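PDB 4B9F: cellulosomal-scaffolding protein A from Clostridium thermocellum, which carries the cellulosome's enzymes as a scaffold and, through the family 3a carbohydrate-binding module described here, probably attaches the complex to crystalline cellulose. Local coordinates for residues Phe6-Pro11 and Asn16-Gln21; Pro20-Thr25 and Leu92-Thr97. All coordinates share one frame; numbering follows the deposited sequence. Where two conformers were deposited one is given.

Interaction 1 (Phe6-Pro11 and Asn16-Gln21); sequences FYNSNP and NSINPQ
Tyr7 and Gln21 exchange two backbone hydrogen bonds, Tyr7 N to Gln21 O at 3.1 Å and Gln21 N to Tyr7 O at 2.8 Å, forming a hydrogen-bonded antiparallel pair. Above this pair the aliphatic part of Gln21 lies over one face of the Tyr7 ring, a CH-pi contact with Gln21 CG 4.0 Å from the ring centroid. Gln21 is bent at its second torsion (chi2 -74°), which turns NE2 back to Asn19 O at 3.1 Å, coming in above the Asn19 carbonyl plane. That oxygen also accepts Ser9 N, whose approach is tilted only 15° from the plane, so two donors grip it where the strands part. On the other face, Pro20 CB meets the edge of the Phe6 ring, 3.6 Å from CE1, and apolar carbon suits this buried side. The arrangement joins neighbouring antiparallel strands 2-8 and 20-26 of one sheet of the module's beta sandwich. Beyond the strand ends Ser17 O lies in the plane of the Asn10 amide, and ND2 gives it a hydrogen bond at 3.0 Å. A water accepts from Asn8 ND2 and from Asn19 N, satisfying the latter past the strand pairing. Lys130 N and Tyr41 OH in turn hold Asn8, at OD1 and ND2.

Interaction 2 (Pro20-Thr25 and Leu92-Thr97); sequences PQFKVT and LEISFT
Pro20 and Phe22 face Leu92 and Ile94 across the interior of a beta sandwich, the jelly-roll type of fold known for family 3 carbohydrate-binding modules. Strand 20-26 belongs to one antiparallel sheet and strand 88-96 to the other, and their backbones stay well apart: the CA atoms of Phe22 and Ile94 are 9.8 Å from each other. Side chains alone therefore span the gap, and all four that touch are buried and apolar.

The aliphatic contact is made by Pro20 and Leu92. The proline ring reaches into the core with CG, which comes to 3.9 Å from Leu92 CD2, and the two side chains cross at about a right angle. Of the two methyl branches of Leu92 it is CD2 that makes this approach. Proline is well placed here because its compact ring is wholly hydrocarbon and adds bulk to the core without a polar group to satisfy. Phe78 of the neighbouring strand 74-85 touches the Leu92 side chain within the second sheet.

The aromatic contact belongs to Phe22 and Ile94. Phe22 provides a broad, rigid ring that fills much of the distance between the sheets, while Ile94 extends a slender branch to meet it. With CD1 at the far end of an extended arm (chi2 174°), Ile94 can reach across although its own backbone is remote. The Phe22 ring also makes an edge-to-face contact with Phe6 and touches Val4, both from the adjacent strand 2-8, while Val74 touches Ile94 from the other sheet. The Ile94 methyl meets the ring obliquely, with CD1 3.9 Å from both CD1 and CE1 of Phe22.

Pro20 takes part in both contacts, and the segments overlap at Pro20 and Gln21 on strand 20-26. Interaction 1 joins this strand within its own sheet to the earlier strand 2-8; interaction 2 joins it to strand 88-96 of the opposing sheet, the two segments being 67 residues apart at their closest ends. The centres of the interactions lie 13 Å apart, and they touch where Phe6 CE1 packs 3.7 Å from Phe22 CE1. Interaction 2 is close to the centre of the chain, whereas interaction 1 is only partly buried and runs toward the end of the sandwich that holds the calcium ion. One strand thus combines lateral hydrogen bonding with apolar contact across the core of the module.

Interaction 1 (Phe6-Pro11 and Asn16-Gln21)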
# COMPACT_ATOMS: atom_id res chain seq x y z
N PHE A 6 -6.34 -1.34 5.96
CA PHE A 6 -6.37 -0.98 4.56
C PHE A 6 -7.77 -0.60 4.11
O PHE A 6 -8.75 -1.13 4.62
CB PHE A 6 -5.89 -2.17 3.72
CG PHE A 6 -5.90 -1.86 2.26
CD1 PHE A 6 -4.85 -1.16 1.71
CD2 PHE A 6 -6.99 -2.18 1.47
CE1 PHE A 6 -4.87 -0.78 0.39
CE2 PHE A 6 -7.03 -1.81 0.14
CZ PHE A 6 -5.97 -1.11 -0.40
N TYR A 7 -7.86 0.31 3.13
CA TYR A 7 -9.06 0.43 2.31
C TYR A 7 -8.73 1.21 1.04
O TYR A 7 -7.70 1.89 0.97
CB TYR A 7 -10.24 1.09 3.05
CG TYR A 7 -10.12 2.58 3.31
CD1 TYR A 7 -9.14 3.09 4.15
CD2 TYR A 7 -11.05 3.47 2.77
CE1 TYR A 7 -9.05 4.47 4.40
CE2 TYR A 7 -10.97 4.84 3.01
CZ TYR A 7 -9.97 5.34 3.83
OH TYR A 7 -9.91 6.69 4.08
N ASN A 8 -9.60 1.10 0.04
CA ASN A 8 -9.53 1.94 -1.16
C ASN A 8 -10.43 3.14 -0.97
O ASN A 8 -11.61 2.98 -0.66
CB ASN A 8 -9.99 1.16 -2.39
CG ASN A 8 -8.99 0.10 -2.80
OD1 ASN A 8 -8.99 -1.00 -2.26
ND2 ASN A 8 -8.11 0.45 -3.73
N SER A 9 -9.90 4.34 -1.16
CA SER A 9 -10.71 5.51 -0.88
C SER A 9 -11.76 5.77 -1.96
O SER A 9 -12.83 6.32 -1.67
CB SER A 9 -9.83 6.74 -0.67
OG SER A 9 -9.07 7.00 -1.84
N ASN A 10 -11.47 5.38 -3.20
CA ASN A 10 -12.43 5.57 -4.30
C ASN A 10 -12.94 4.24 -4.80
O ASN A 10 -12.18 3.45 -5.37
CB ASN A 10 -11.81 6.39 -5.43
CG ASN A 10 -10.64 5.71 -6.06
OD1 ASN A 10 -9.79 5.15 -5.37
ND2 ASN A 10 -10.58 5.75 -7.40
N PRO A 11 -14.23 3.96 -4.58
CA PRO A 11 -14.75 2.62 -4.86
C PRO A 11 -15.35 2.41 -6.25
O PRO A 11 -15.81 1.30 -6.50
CB PRO A 11 -15.85 2.47 -3.80
CG PRO A 11 -16.35 3.85 -3.60
CD PRO A 11 -15.15 4.75 -3.74
N ASN A 16 -9.77 5.93 -13.49
CA ASN A 16 -8.42 6.10 -14.03
C ASN A 16 -7.35 6.25 -12.95
O ASN A 16 -6.18 6.47 -13.25
CB ASN A 16 -8.36 7.23 -15.07
CG ASN A 16 -8.61 8.62 -14.48
OD1 ASN A 16 -8.52 8.83 -13.28
ND2 ASN A 16 -8.90 9.57 -15.35
N SER A 17 -7.75 6.15 -11.69
CA SER A 17 -6.80 6.18 -10.61
C SER A 17 -7.20 5.18 -9.55
O SER A 17 -8.39 5.02 -9.25
CB SER A 17 -6.73 7.58 -10.00
OG SER A 17 -6.45 8.55 -10.99
N ILE A 18 -6.21 4.51 -8.99
CA ILE A 18 -6.40 3.59 -7.88
C ILE A 18 -5.73 4.20 -6.65
O ILE A 18 -4.62 4.74 -6.74
CB ILE A 18 -5.87 2.18 -8.22
CG1 ILE A 18 -6.75 1.59 -9.33
CG2 ILE A 18 -5.92 1.26 -6.99
CD1 ILE A 18 -6.25 0.29 -9.93
N ASN A 19 -6.41 4.14 -5.51
CA ASN A 19 -5.99 4.89 -4.32
C ASN A 19 -5.93 4.01 -3.08
O ASN A 19 -6.81 4.06 -2.22
CB ASN A 19 -6.94 6.06 -4.08
CG ASN A 19 -6.92 7.06 -5.21
OD1 ASN A 19 -7.51 6.84 -6.27
ND2 ASN A 19 -6.22 8.17 -5.00
N PRO A 20 -4.89 3.18 -2.99
CA PRO A 20 -4.74 2.30 -1.83
C PRO A 20 -4.36 3.10 -0.59
O PRO A 20 -3.40 3.89 -0.63
CB PRO A 20 -3.60 1.35 -2.25
CG PRO A 20 -2.85 2.11 -3.28
CD PRO A 20 -3.79 3.05 -3.96
N GLN A 21 -5.09 2.91 0.50
CA GLN A 21 -4.78 3.55 1.78
C GLN A 21 -4.31 2.49 2.76
O GLN A 21 -5.05 1.55 3.05
CB GLN A 21 -6.02 4.24 2.37
CG GLN A 21 -6.86 5.00 1.36
CD GLN A 21 -6.23 6.30 0.92
OE1 GLN A 21 -5.95 7.18 1.74
NE2 GLN A 21 -6.03 6.44 -0.38
O HOH W 1 -8.96 2.63 -5.53

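Interaction 2 (Pro20-Thr25 and Leu92-Thr97)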
# COMPACT_ATOMS: atom_id res chain seq x y z
N PRO A 20 -4.89 3.18 -2.99
CA PRO A 20 -4.74 2.30 -1.83
C PRO A 20 -4.36 3.10 -0.59
O PRO A 20 -3.40 3.89 -0.63
CB PRO A 20 -3.60 1.35 -2.25
CG PRO A 20 -2.85 2.11 -3.28
CD PRO A 20 -3.79 3.05 -3.96
N GLN A 21 -5.09 2.91 0.50
CA GLN A 21 -4.78 3.55 1.78
C GLN A 21 -4.31 2.49 2.76
O GLN A 21 -5.05 1.55 3.05
CB GLN A 21 -6.02 4.24 2.37
CG GLN A 21 -6.86 5.00 1.36
CD GLN A 21 -6.23 6.30 0.92
OE1 GLN A 21 -5.95 7.18 1.74
NE2 GLN A 21 -6.03 6.44 -0.38
N PHE A 22 -3.08 2.63 3.26
CA PHE A 22 -2.52 1.67 4.22
C PHE A 22 -2.29 2.33 5.56
O PHE A 22 -1.87 3.50 5.63
CB PHE A 22 -1.16 1.16 3.75
CG PHE A 22 -1.20 0.09 2.69
CD1 PHE A 22 -1.20 0.42 1.35
CD2 PHE A 22 -1.17 -1.26 3.05
CE1 PHE A 22 -1.20 -0.58 0.37
CE2 PHE A 22 -1.17 -2.24 2.09
CZ PHE A 22 -1.19 -1.91 0.75
N LYS A 23 -2.48 1.57 6.63
CA LYS A 23 -2.04 2.00 7.96
C LYS A 23 -1.36 0.82 8.63
O LYS A 23 -1.98 -0.22 8.83
CB LYS A 23 -3.20 2.51 8.82
CG LYS A 23 -2.75 3.04 10.19
CD LYS A 23 -3.75 4.00 10.81
CE LYS A 23 -5.10 3.37 10.99
NZ LYS A 23 -5.95 4.23 11.88
N VAL A 24 -0.09 0.99 8.97
CA VAL A 24 0.70 -0.10 9.53
C VAL A 24 1.11 0.27 10.95
O VAL A 24 1.70 1.33 11.17
CB VAL A 24 1.96 -0.36 8.68
CG1 VAL A 24 2.78 -1.51 9.27
CG2 VAL A 24 1.59 -0.62 7.23
N THR A 25 0.78 -0.59 11.90
CA THR A 25 1.05 -0.31 13.31
C THR A 25 2.05 -1.32 13.86
O THR A 25 1.91 -2.52 13.64
CB THR A 25 -0.25 -0.38 14.14
OG1 THR A 25 -1.21 0.55 13.60
CG2 THR A 25 0.03 -0.04 15.60
N LEU A 92 1.40 -3.25 -7.00
CA LEU A 92 2.13 -2.09 -6.56
C LEU A 92 2.89 -2.48 -5.31
O LEU A 92 2.32 -3.05 -4.37
CB LEU A 92 1.16 -0.95 -6.24
CG LEU A 92 1.73 0.22 -5.44
CD1 LEU A 92 2.65 1.07 -6.29
CD2 LEU A 92 0.62 1.07 -4.84
N GLU A 93 4.19 -2.21 -5.31
CA GLU A 93 5.00 -2.38 -4.12
C GLU A 93 5.34 -1.02 -3.56
O GLU A 93 5.97 -0.21 -4.26
CB GLU A 93 6.28 -3.13 -4.43
CG GLU A 93 7.09 -3.42 -3.18
CD GLU A 93 8.54 -3.71 -3.46
OE1 GLU A 93 9.28 -2.77 -3.84
OE2 GLU A 93 8.95 -4.88 -3.30
N ILE A 94 4.90 -0.76 -2.34
CA ILE A 94 5.22 0.47 -1.64
C ILE A 94 6.43 0.20 -0.76
O ILE A 94 6.49 -0.81 -0.05
CB ILE A 94 4.01 0.99 -0.81
CG1 ILE A 94 2.88 1.41 -1.75
CG2 ILE A 94 4.45 2.15 0.08
CD1 ILE A 94 1.59 1.79 -1.04
N SER A 95 7.39 1.11 -0.81
CA SER A 95 8.59 1.04 0.02
C SER A 95 8.92 2.43 0.57
O SER A 95 8.23 3.42 0.26
CB SER A 95 9.77 0.47 -0.78
OG SER A 95 10.04 1.27 -1.91
N PHE A 96 9.96 2.50 1.40
CA PHE A 96 10.29 3.71 2.14
C PHE A 96 11.78 3.98 2.05
O PHE A 96 12.59 3.05 2.15
CB PHE A 96 9.89 3.58 3.61
CG PHE A 96 8.45 3.21 3.80
CD1 PHE A 96 8.04 1.88 3.76
CD2 PHE A 96 7.49 4.20 3.99
CE1 PHE A 96 6.70 1.54 3.89
CE2 PHE A 96 6.15 3.87 4.14
CZ PHE A 96 5.76 2.53 4.10
N THR A 97 12.13 5.24 1.88
CA THR A 97 13.54 5.62 1.77
C THR A 97 14.25 5.58 3.12
O THR A 97 15.48 5.52 3.17
CB THR A 97 13.70 7.02 1.16
OG1 THR A 97 13.06 7.99 2.00
CG2 THR A 97 13.09 7.07 -0.24